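Local coordinates for protein serine protease pet (Escherichia coli, PDB 4OM9) that acts as a serine protease enterotoxin, the secreted passenger domain of an autotransporter, probably cleaving host alpha-fodrin after entering cells, at residues D12-A17 / D522-R527; G518-H523 / P574-R579. All blocks are in the same frame, centred on the assembly; numbering follows the deposited sequence.

Interaction 1 (D12-A17 / D522-R527); sequences DYLDLA and DHAIFR
The carboxylate of D15 grips two donors of the loop at once, one with each oxygen, and both N-H...O angles are 174°. OD1 accepts the backbone N-H of A524 at 2.9 Å (OD1 to N), met almost along its own C-O axis. OD2 takes ND1 of H523, also at 2.9 Å, on its syn side; the oxygen sits in the imidazole plane, while ND1 is 23° out of the carboxylate plane. Two donors, one on each oxygen, fix the turn of the carboxylate about CB-CG. The other ring nitrogen, H523 NE2, faces D575 OD2 across a separation modelled too short to trust.

Packing begins one residue earlier on the helix. L14 CB meets A524 CB at 3.6 Å, and its CD2 comes to 3.4 Å from CD1 of F526, the two side chains crossing at about a right angle. F526 CG lies beside its backbone N, chi1 -50°, which swings the ring back toward the helix.

All the touching residues are buried. Helix 10-17, from the protease end of the chain, packs on strand 172-185 through L14 and S172, while F526 touches A10 of that helix as well as W543 and I547 of helix 543-550.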
ATOM      1  N   ASP A  12       6.683  21.932   5.925  1.00 38.44           N
ATOM      2  CA  ASP A  12       7.876  21.251   5.436  1.00 37.82           C
ATOM      3  C   ASP A  12       8.962  21.079   6.510  1.00 38.09           C
ATOM      4  O   ASP A  12       9.594  20.022   6.597  1.00 35.24           O
ATOM      5  CB  ASP A  12       8.449  21.998   4.230  1.00 42.41           C
ATOM      6  CG  ASP A  12       7.564  21.880   3.003  1.00 47.31           C
ATOM      7  OD1 ASP A  12       6.797  20.895   2.926  1.00 43.35           O
ATOM      8  OD2 ASP A  12       7.647  22.755   2.107  1.00 51.22           O
ATOM      9  N   TYR A  13       9.184  22.114   7.317  1.00 34.72           N
ATOM     10  CA  TYR A  13      10.151  22.013   8.399  1.00 33.44           C
ATOM     11  C   TYR A  13       9.731  20.961   9.414  1.00 31.88           C
ATOM     12  O   TYR A  13      10.566  20.258   9.971  1.00 30.84           O
ATOM     13  CB  TYR A  13      10.333  23.361   9.098  1.00 33.89           C
ATOM     14  CG  TYR A  13      10.959  24.441   8.248  1.00 39.37           C
ATOM     15  CD1 TYR A  13      12.344  24.567   8.161  1.00 41.28           C
ATOM     16  CD2 TYR A  13      10.168  25.344   7.537  1.00 36.56           C
ATOM     17  CE1 TYR A  13      12.932  25.564   7.382  1.00 39.63           C
ATOM     18  CE2 TYR A  13      10.739  26.336   6.753  1.00 40.02           C
ATOM     19  CZ  TYR A  13      12.124  26.448   6.684  1.00 40.85           C
ATOM     20  OH  TYR A  13      12.698  27.434   5.909  1.00 42.32           O
ATOM     21  N   LEU A  14       8.430  20.870   9.648  1.00 32.37           N
ATOM     22  CA  LEU A  14       7.847  19.932  10.608  1.00 29.46           C
ATOM     23  C   LEU A  14       7.898  18.500  10.101  1.00 29.53           C
ATOM     24  O   LEU A  14       8.229  17.584  10.848  1.00 29.40           O
ATOM     25  CB  LEU A  14       6.406  20.319  10.890  1.00 29.51           C
ATOM     26  CG  LEU A  14       6.091  21.362  11.960  1.00 29.15           C
ATOM     27  CD1 LEU A  14       7.130  22.417  12.054  1.00 29.17           C
ATOM     28  CD2 LEU A  14       4.751  21.993  11.693  1.00 30.33           C
ATOM     29  N   ASP A  15       7.561  18.316   8.823  1.00 30.32           N
ATOM     30  CA  ASP A  15       7.602  16.993   8.195  1.00 32.80           C
ATOM     31  C   ASP A  15       8.999  16.388   8.336  1.00 31.28           C
ATOM     32  O   ASP A  15       9.142  15.197   8.617  1.00 30.02           O
ATOM     33  CB  ASP A  15       7.222  17.063   6.702  1.00 31.57           C
ATOM     34  CG  ASP A  15       5.729  16.823   6.440  1.00 31.94           C
ATOM     35  OD1 ASP A  15       4.986  16.467   7.369  1.00 31.36           O
ATOM     36  OD2 ASP A  15       5.297  17.003   5.267  1.00 38.35           O
ATOM     37  N   LEU A  16      10.019  17.218   8.132  1.00 30.56           N
ATOM     38  CA  LEU A  16      11.396  16.749   8.177  1.00 30.58           C
ATOM     39  C   LEU A  16      11.782  16.324   9.592  1.00 29.69           C
ATOM     40  O   LEU A  16      12.420  15.294   9.771  1.00 29.58           O
ATOM     41  CB  LEU A  16      12.359  17.827   7.672  1.00 31.16           C
ATOM     42  CG  LEU A  16      13.863  17.547   7.729  1.00 31.37           C
ATOM     43  CD1 LEU A  16      14.230  16.216   7.097  1.00 31.72           C
ATOM     44  CD2 LEU A  16      14.625  18.673   7.050  1.00 32.16           C
ATOM     45  N   ALA A  17      11.400  17.125  10.583  1.00 30.26           N
ATOM     46  CA  ALA A  17      11.813  16.859  11.958  1.00 31.33           C
ATOM     47  C   ALA A  17      11.095  15.628  12.482  1.00 29.74           C
ATOM     48  O   ALA A  17      11.619  14.916  13.317  1.00 30.84           O
ATOM     49  CB  ALA A  17      11.536  18.060  12.869  1.00 28.35           C
ATOM     50  N   ASP A 522       0.900  10.208   6.011  1.00 30.73           N
ATOM     51  CA  ASP A 522       0.748  11.117   7.154  1.00 33.57           C
ATOM     52  C   ASP A 522       1.714  12.300   7.079  1.00 32.92           C
ATOM     53  O   ASP A 522       2.867  12.151   6.676  1.00 31.33           O
ATOM     54  CB  ASP A 522       0.967  10.379   8.485  1.00 37.32           C
ATOM     55  CG  ASP A 522       0.065   9.172   8.643  1.00 32.52           C
ATOM     56  OD1 ASP A 522      -1.159   9.372   8.747  1.00 35.70           O
ATOM     57  OD2 ASP A 522       0.572   8.032   8.685  1.00 33.91           O
ATOM     58  N   HIS A 523       1.226  13.473   7.461  1.00 32.05           N
ATOM     59  CA  HIS A 523       2.065  14.640   7.580  1.00 32.70           C
ATOM     60  C   HIS A 523       1.943  15.189   8.984  1.00 32.42           C
ATOM     61  O   HIS A 523       1.021  14.845   9.741  1.00 31.98           O
ATOM     62  CB  HIS A 523       1.692  15.722   6.545  1.00 37.42           C
ATOM     63  CG  HIS A 523       1.858  15.280   5.130  1.00 35.41           C
ATOM     64  ND1 HIS A 523       2.971  15.590   4.371  1.00 35.49           N
ATOM     65  CD2 HIS A 523       1.076  14.503   4.334  1.00 35.25           C
ATOM     66  CE1 HIS A 523       2.857  15.057   3.174  1.00 36.24           C
ATOM     67  NE2 HIS A 523       1.717  14.383   3.125  1.00 41.87           N
ATOM     68  N   ALA A 524       2.905  16.037   9.332  1.00 32.74           N
ATOM     69  CA  ALA A 524       2.883  16.758  10.584  1.00 32.72           C
ATOM     70  C   ALA A 524       1.763  17.781  10.531  1.00 33.85           C
ATOM     71  O   ALA A 524       1.357  18.231   9.450  1.00 34.88           O
ATOM     72  CB  ALA A 524       4.230  17.450  10.831  1.00 32.94           C
ATOM     73  N   ILE A 525       1.265  18.154  11.700  1.00 33.78           N
ATOM     74  CA  ILE A 525       0.357  19.279  11.796  1.00 36.66           C
ATOM     75  C   ILE A 525       0.969  20.292  12.749  1.00 38.19           C
ATOM     76  O   ILE A 525       2.021  20.046  13.324  1.00 40.42           O
ATOM     77  CB  ILE A 525      -1.028  18.851  12.285  1.00 40.28           C
ATOM     78  CG1 ILE A 525      -0.961  18.403  13.751  1.00 39.88           C
ATOM     79  CG2 ILE A 525      -1.600  17.736  11.385  1.00 36.00           C
ATOM     80  CD1 ILE A 525      -2.269  17.816  14.245  1.00 42.81           C
ATOM     81  N   PHE A 526       0.309  21.428  12.909  1.00 40.92           N
ATOM     82  CA  PHE A 526       0.821  22.488  13.755  1.00 41.10           C
ATOM     83  C   PHE A 526       0.325  22.339  15.187  1.00 42.37           C
ATOM     84  O   PHE A 526       1.013  22.751  16.127  1.00 38.79           O
ATOM     85  CB  PHE A 526       0.411  23.845  13.202  1.00 41.65           C
ATOM     86  CG  PHE A 526       0.702  24.016  11.735  1.00 44.17           C
ATOM     87  CD1 PHE A 526       2.013  24.043  11.273  1.00 40.87           C
ATOM     88  CD2 PHE A 526      -0.332  24.178  10.826  1.00 40.95           C
ATOM     89  CE1 PHE A 526       2.290  24.204   9.937  1.00 40.84           C
ATOM     90  CE2 PHE A 526      -0.065  24.341   9.497  1.00 44.19           C
ATOM     91  CZ  PHE A 526       1.251  24.352   9.048  1.00 46.01           C
ATOM     92  N   ARG A 527      -0.864  21.743  15.346  1.00 36.54           N
ATOM     93  CA  ARG A 527      -1.528  21.652  16.651  1.00 38.85           C
ATOM     94  C   ARG A 527      -2.676  20.635  16.603  1.00 39.66           C
ATOM     95  O   ARG A 527      -3.518  20.700  15.706  1.00 36.51           O
ATOM     96  CB  ARG A 527      -2.046  23.037  17.071  1.00 41.52           C
ATOM     97  CG  ARG A 527      -2.646  23.108  18.472  1.00 40.25           C
ATOM     98  CD  ARG A 527      -3.212  24.499  18.776  1.00 47.04           C
ATOM     99  NE  ARG A 527      -4.366  24.841  17.940  1.00 53.06           N
ATOM    100  CZ  ARG A 527      -4.760  26.085  17.663  1.00 49.23           C
ATOM    101  NH1 ARG A 527      -4.094  27.127  18.147  1.00 47.97           N
ATOM    102  NH2 ARG A 527      -5.822  26.290  16.897  1.00 46.96           N
TER

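Interaction 2 (G518-H523 / P574-R579); sequences GHATDH and PDWETR
One face of the W576 indole carries A520: CB stands 3.6 Å from the centroid of the six-membered ring, close to its normal, a CH-pi contact. At the ring edge G518 O approaches CZ3 to 3.7 Å. The indole also makes a cation-pi contact with R597, and NE1 donates to the backbone O of Q573.

The H519 imidazole is met along its edge. E577 OE1 lies 3.1 Å from its CD2, and NE2 donates to D522 OD2 at 3.0 Å; ND1 pairs with D499. CG lies anti to the backbone N, chi1 170°, which carries the ring alongside E577 and R579. The R579 guanidinium is nearly parallel to it, planes 8° apart, with E577 CB over one face.

The backbones form a short antiparallel ladder. H519 and E577, the hydrogen-bonded pair (H519 N to E577 O 3.0 Å, E577 N to H519 O 2.8 Å), project to one face; A520 and W576, the non-hydrogen-bonded pair, to the other. Beyond them T521 N donates to D575 O (3.1 Å), and T521 OG1 donates to E577 OE2 at 2.8 Å, from above the carboxylate plane. A water accepts from D522 N, donates to D522 OD2 and bonds weakly to E577 OE2. The D575 carboxylate and H523 ring planes stand 75° apart.

E577 is therefore shared: OE2 takes the hydroxyl, while OE1 faces the H519 edge and forms a charge-only salt bridge with R579. H519, with carboxylates at both nitrogens, may be biased toward its protonated form.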
ATOM      1  N   GLY A 518      -5.284   1.978  -0.303  1.00 31.59           N
ATOM      2  CA  GLY A 518      -3.979   2.495   0.063  1.00 31.29           C
ATOM      3  C   GLY A 518      -4.034   3.380   1.304  1.00 30.88           C
ATOM      4  O   GLY A 518      -5.097   3.619   1.884  1.00 30.86           O
ATOM      5  N   HIS A 519      -2.881   3.890   1.711  1.00 32.71           N
ATOM      6  CA  HIS A 519      -2.830   4.733   2.898  1.00 34.04           C
ATOM      7  C   HIS A 519      -2.373   6.142   2.538  1.00 31.05           C
ATOM      8  O   HIS A 519      -1.340   6.335   1.873  1.00 31.37           O
ATOM      9  CB  HIS A 519      -1.908   4.112   3.972  1.00 31.10           C
ATOM     10  CG  HIS A 519      -1.610   5.030   5.121  1.00 29.64           C
ATOM     11  ND1 HIS A 519      -2.548   5.354   6.086  1.00 28.81           N
ATOM     12  CD2 HIS A 519      -0.477   5.694   5.465  1.00 28.92           C
ATOM     13  CE1 HIS A 519      -2.006   6.184   6.959  1.00 28.65           C
ATOM     14  NE2 HIS A 519      -0.748   6.403   6.607  1.00 28.70           N
ATOM     15  N   ALA A 520      -3.167   7.126   2.945  1.00 31.47           N
ATOM     16  CA  ALA A 520      -2.821   8.518   2.695  1.00 32.32           C
ATOM     17  C   ALA A 520      -1.617   8.848   3.565  1.00 31.74           C
ATOM     18  O   ALA A 520      -1.632   8.611   4.786  1.00 30.92           O
ATOM     19  CB  ALA A 520      -3.988   9.444   3.002  1.00 33.01           C
ATOM     20  N   THR A 521      -0.559   9.347   2.943  1.00 32.22           N
ATOM     21  CA  THR A 521       0.687   9.583   3.676  1.00 31.73           C
ATOM     22  C   THR A 521       0.449  10.557   4.822  1.00 31.68           C
ATOM     23  O   THR A 521      -0.189  11.570   4.658  1.00 32.58           O
ATOM     24  CB  THR A 521       1.771  10.064   2.714  1.00 32.49           C
ATOM     25  OG1 THR A 521       2.121   8.965   1.861  1.00 33.07           O
ATOM     26  CG2 THR A 521       3.026  10.558   3.467  1.00 32.20           C
ATOM     27  N   ASP A 522       0.900  10.208   6.011  1.00 30.73           N
ATOM     28  CA  ASP A 522       0.748  11.117   7.154  1.00 33.57           C
ATOM     29  C   ASP A 522       1.714  12.300   7.079  1.00 32.92           C
ATOM     30  O   ASP A 522       2.867  12.151   6.676  1.00 31.33           O
ATOM     31  CB  ASP A 522       0.967  10.379   8.485  1.00 37.32           C
ATOM     32  CG  ASP A 522       0.065   9.172   8.643  1.00 32.52           C
ATOM     33  OD1 ASP A 522      -1.159   9.372   8.747  1.00 35.70           O
ATOM     34  OD2 ASP A 522       0.572   8.032   8.685  1.00 33.91           O
ATOM     35  N   HIS A 523       1.226  13.473   7.461  1.00 32.05           N
ATOM     36  CA  HIS A 523       2.065  14.640   7.580  1.00 32.70           C
ATOM     37  C   HIS A 523       1.943  15.189   8.984  1.00 32.42           C
ATOM     38  O   HIS A 523       1.021  14.845   9.741  1.00 31.98           O
ATOM     39  CB  HIS A 523       1.692  15.722   6.545  1.00 37.42           C
ATOM     40  CG  HIS A 523       1.858  15.280   5.130  1.00 35.41           C
ATOM     41  ND1 HIS A 523       2.971  15.590   4.371  1.00 35.49           N
ATOM     42  CD2 HIS A 523       1.076  14.503   4.334  1.00 35.25           C
ATOM     43  CE1 HIS A 523       2.857  15.057   3.174  1.00 36.24           C
ATOM     44  NE2 HIS A 523       1.717  14.383   3.125  1.00 41.87           N
ATOM     45  N   PRO A 574      -2.129  14.203  -3.090  1.00 35.23           N
ATOM     46  CA  PRO A 574      -1.745  13.243  -4.130  1.00 34.33           C
ATOM     47  C   PRO A 574      -0.869  12.128  -3.602  1.00 34.95           C
ATOM     48  O   PRO A 574      -0.658  11.129  -4.284  1.00 34.59           O
ATOM     49  CB  PRO A 574      -0.964  14.115  -5.119  1.00 35.59           C
ATOM     50  CG  PRO A 574      -0.266  15.117  -4.198  1.00 34.66           C
ATOM     51  CD  PRO A 574      -1.294  15.425  -3.126  1.00 35.19           C
ATOM     52  N   ASP A 575      -0.353  12.290  -2.392  1.00 36.86           N
ATOM     53  CA  ASP A 575       0.640  11.360  -1.888  1.00 33.46           C
ATOM     54  C   ASP A 575       0.003  10.214  -1.108  1.00 31.79           C
ATOM     55  O   ASP A 575      -0.411  10.373   0.041  1.00 31.79           O
ATOM     56  CB  ASP A 575       1.677  12.095  -1.025  1.00 33.33           C
ATOM     57  CG  ASP A 575       1.053  13.157  -0.122  1.00 36.75           C
ATOM     58  OD1 ASP A 575       0.214  13.942  -0.612  1.00 37.18           O
ATOM     59  OD2 ASP A 575       1.414  13.218   1.074  1.00 33.52           O
ATOM     60  N   TRP A 576      -0.040   9.055  -1.757  1.00 34.45           N
ATOM     61  CA  TRP A 576      -0.650   7.848  -1.224  1.00 34.27           C
ATOM     62  C   TRP A 576       0.296   6.674  -1.349  1.00 34.62           C
ATOM     63  O   TRP A 576       0.913   6.463  -2.415  1.00 33.84           O
ATOM     64  CB  TRP A 576      -1.965   7.505  -1.959  1.00 35.72           C
ATOM     65  CG  TRP A 576      -3.092   8.421  -1.619  1.00 36.38           C
ATOM     66  CD1 TRP A 576      -3.232   9.723  -1.997  1.00 37.18           C
ATOM     67  CD2 TRP A 576      -4.231   8.111  -0.819  1.00 37.32           C
ATOM     68  NE1 TRP A 576      -4.385  10.244  -1.477  1.00 39.45           N
ATOM     69  CE2 TRP A 576      -5.018   9.276  -0.752  1.00 37.24           C
ATOM     70  CE3 TRP A 576      -4.655   6.960  -0.139  1.00 36.07           C
ATOM     71  CZ2 TRP A 576      -6.212   9.324  -0.042  1.00 37.87           C
ATOM     72  CZ3 TRP A 576      -5.835   7.016   0.571  1.00 36.74           C
ATOM     73  CH2 TRP A 576      -6.600   8.187   0.614  1.00 36.71           C
ATOM     74  N   GLU A 577       0.348   5.882  -0.282  1.00 36.30           N
ATOM     75  CA  GLU A 577       1.079   4.632  -0.288  1.00 41.80           C
ATOM     76  C   GLU A 577       0.228   3.492  -0.846  1.00 37.48           C
ATOM     77  O   GLU A 577      -0.878   3.233  -0.379  1.00 36.53           O
ATOM     78  CB  GLU A 577       1.565   4.302   1.126  1.00 39.04           C
ATOM     79  CG  GLU A 577       2.833   5.068   1.509  1.00 42.46           C
ATOM     80  CD  GLU A 577       2.749   5.694   2.878  1.00 40.98           C
ATOM     81  OE1 GLU A 577       2.032   5.139   3.738  1.00 42.56           O
ATOM     82  OE2 GLU A 577       3.389   6.744   3.095  1.00 40.20           O
ATOM     83  N   THR A 578       0.766   2.810  -1.844  1.00 35.69           N
ATOM     84  CA  THR A 578       0.111   1.655  -2.433  1.00 35.37           C
ATOM     85  C   THR A 578       0.337   0.437  -1.555  1.00 34.72           C
ATOM     86  O   THR A 578       1.451   0.217  -1.067  1.00 35.57           O
ATOM     87  CB  THR A 578       0.634   1.402  -3.847  1.00 36.54           C
ATOM     88  OG1 THR A 578       0.371   2.566  -4.626  1.00 38.34           O
ATOM     89  CG2 THR A 578      -0.057   0.191  -4.488  1.00 36.25           C
ATOM     90  N   ARG A 579      -0.718  -0.341  -1.345  1.00 33.93           N
ATOM     91  CA  ARG A 579      -0.666  -1.449  -0.411  1.00 33.40           C
ATOM     92  C   ARG A 579      -0.931  -2.745  -1.149  1.00 33.61           C
ATOM     93  O   ARG A 579      -1.697  -2.746  -2.117  1.00 33.69           O
ATOM     94  CB  ARG A 579      -1.685  -1.254   0.720  1.00 32.41           C
ATOM     95  CG  ARG A 579      -1.445  -0.002   1.542  1.00 32.23           C
ATOM     96  CD  ARG A 579      -0.071  -0.068   2.216  1.00 32.52           C
ATOM     97  NE  ARG A 579       0.005   0.820   3.372  1.00 32.11           N
ATOM     98  CZ  ARG A 579       1.137   1.373   3.804  1.00 32.49           C
ATOM     99  NH1 ARG A 579       2.273   1.111   3.174  1.00 33.35           N
ATOM    100  NH2 ARG A 579       1.136   2.180   4.859  1.00 32.11           N
TER
HETATM  101  O   HOH W   1       2.421   7.841   6.193  1.00 30.72           O

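How the interactions relate
Interaction 1 is wholly buried; interaction 2 is buried along 518-523, but D575, W576 and E577 are partly exposed. Interaction 2 pairs strands 514-520 and 576-583 on the beta-helix, closing the base of the loop and helical excursion between them. Interaction 1, centred about 15 Å from the centre of interaction 2, lies where the excursion departs and bridges some 500 residues to the N-terminal protease region. Interaction 2 combines a backbone ladder with charged and aromatic side chains over 490 Å²; the 249 Å² of interaction 1 rest on one carboxylate hydrogen-bonded through both oxygens and apolar packing. H523 faces an aspartate in each, securely only D15. D522, also shared, directly contacts neither opposite segment.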